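Local coordinates for putative nucleolar GTP-binding protein 1 (Plasmodium falciparum, PDB 2QU8), which binds GDP and is probably a nucleolar GTPase of the NOG1 family, at residues 142-147 against 200-205. Sequence-based numbering, arbitrary orientation.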
# COMPACT_ATOMS: atom_id res chain seq x y z
N ASN A 142 -12.62 -2.62 -0.51
CA ASN A 142 -12.38 -1.74 0.63
C ASN A 142 -11.46 -2.40 1.65
O ASN A 142 -11.91 -3.04 2.60
CB ASN A 142 -13.70 -1.30 1.26
CG ASN A 142 -13.74 0.20 1.55
OD1 ASN A 142 -13.34 1.02 0.72
ND2 ASN A 142 -14.24 0.56 2.73
N LYS A 143 -10.16 -2.25 1.42
CA LYS A 143 -9.12 -2.74 2.31
C LYS A 143 -8.59 -1.59 3.16
O LYS A 143 -8.87 -0.42 2.90
CB LYS A 143 -7.95 -3.31 1.50
CG LYS A 143 -8.29 -4.49 0.65
CD LYS A 143 -7.10 -4.90 -0.18
CE LYS A 143 -7.10 -6.39 -0.42
NZ LYS A 143 -8.45 -6.92 -0.80
N SER A 144 -7.81 -1.95 4.18
CA SER A 144 -7.03 -0.98 4.93
C SER A 144 -5.91 -0.38 4.08
O SER A 144 -5.40 -1.02 3.16
CB SER A 144 -6.45 -1.62 6.18
OG SER A 144 -7.36 -1.47 7.25
N ILE A 145 -5.53 0.85 4.41
CA ILE A 145 -4.48 1.58 3.70
C ILE A 145 -3.58 2.28 4.70
O ILE A 145 -4.06 2.91 5.65
CB ILE A 145 -5.07 2.64 2.71
CG1 ILE A 145 -6.02 1.99 1.69
CG2 ILE A 145 -3.95 3.44 2.01
CD1 ILE A 145 -6.91 2.95 0.91
N VAL A 146 -2.27 2.15 4.51
CA VAL A 146 -1.34 3.03 5.18
C VAL A 146 -0.84 4.04 4.14
O VAL A 146 -0.45 3.65 3.04
CB VAL A 146 -0.16 2.26 5.83
CG1 VAL A 146 0.83 3.22 6.49
CG2 VAL A 146 -0.67 1.25 6.84
N ILE A 147 -0.88 5.32 4.48
CA ILE A 147 -0.26 6.34 3.64
C ILE A 147 1.14 6.56 4.18
O ILE A 147 1.31 6.98 5.33
CB ILE A 147 -1.03 7.70 3.63
CG1 ILE A 147 -2.50 7.53 3.24
CG2 ILE A 147 -0.32 8.72 2.72
CD1 ILE A 147 -2.76 7.14 1.80
N CYS A 200 1.07 -4.11 9.08
CA CYS A 200 0.71 -5.45 9.56
C CYS A 200 -0.48 -5.44 10.52
O CYS A 200 -1.45 -6.16 10.31
CB CYS A 200 1.92 -6.13 10.19
SG CYS A 200 3.25 -6.47 9.00
N GLU A 201 -0.41 -4.60 11.55
CA GLU A 201 -1.50 -4.49 12.53
C GLU A 201 -2.81 -3.94 11.95
O GLU A 201 -3.88 -4.34 12.40
CB GLU A 201 -1.05 -3.70 13.77
CG GLU A 201 -0.88 -4.57 15.05
CD GLU A 201 0.34 -5.49 15.02
OE1 GLU A 201 1.40 -5.10 15.57
OE2 GLU A 201 0.26 -6.61 14.46
N LEU A 202 -2.74 -3.05 10.96
CA LEU A 202 -3.93 -2.61 10.24
C LEU A 202 -4.60 -3.78 9.53
O LEU A 202 -5.83 -3.86 9.46
CB LEU A 202 -3.63 -1.50 9.22
CG LEU A 202 -4.13 -0.07 9.44
CD1 LEU A 202 -4.13 0.65 8.09
CD2 LEU A 202 -5.52 0.01 10.07
N LEU A 203 -3.77 -4.68 9.00
CA LEU A 203 -4.24 -5.90 8.35
C LEU A 203 -4.96 -6.79 9.37
O LEU A 203 -6.08 -7.24 9.12
CB LEU A 203 -3.07 -6.67 7.73
CG LEU A 203 -3.22 -7.35 6.36
CD1 LEU A 203 -2.23 -8.49 6.22
CD2 LEU A 203 -4.64 -7.82 6.06
N LYS A 204 -4.30 -7.03 10.50
CA LYS A 204 -4.89 -7.85 11.58
C LYS A 204 -6.28 -7.33 11.92
O LYS A 204 -7.26 -8.07 11.84
CB LYS A 204 -4.00 -7.84 12.83
CG LYS A 204 -2.51 -8.18 12.61
CD LYS A 204 -2.26 -9.66 12.30
CE LYS A 204 -2.30 -9.95 10.80
NZ LYS A 204 -1.35 -9.08 10.02
N ASN A 205 -6.36 -6.05 12.27
CA ASN A 205 -7.62 -5.41 12.65
C ASN A 205 -8.72 -5.56 11.60
O ASN A 205 -9.89 -5.76 11.94
CB ASN A 205 -7.41 -3.94 13.01
CG ASN A 205 -6.51 -3.76 14.22
OD1 ASN A 205 -5.79 -2.77 14.33
ND2 ASN A 205 -6.54 -4.73 15.15
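Leu202 reaches from its helix to the strand and overlaps Ser144, the backbone of Ile145 and Val146. Its CD1 branch does most of the touching. Leu202 CD1 lies 3.3 Å from Ile145 O, a close van der Waals approach. Leu202 CD1 also meets Val146 CG2 at 3.7 Å, an apolar methyl-to-methyl contact. Val146 has CG1 anti to its backbone N (chi1 178°), which leaves CG2 beside that N, and CG2 is the branch that meets the leucine. Leu202 CD1 packs on Ser144 CB as well, at 3.8 Å. The other branch, Leu202 CD2, lies 3.7 Å from Ser144 OG. Leu202 thus has one methyl against the Ile145 carbonyl oxygen and the other beside the serine hydroxyl. Ser144 OG is 3.6 Å from Leu202 O, and no hydrogen bond joins the two segments. CB of Ile145 leaves the backbone away from the helix.

Backbone hydrogen bonds tie Ser144 and Val146 to Ile112 of the neighbouring strand, and Ile145 to Pro178 and Lys180 on the other flank.

The contact is buried and joins helix 192-222 to strand 145-150 and the residue leading into it. This strand runs parallel between strands 110-117 and 179-183 in the sheet of the P-loop GTPase fold. Leu202 also touches Lys180 on strand 179-183.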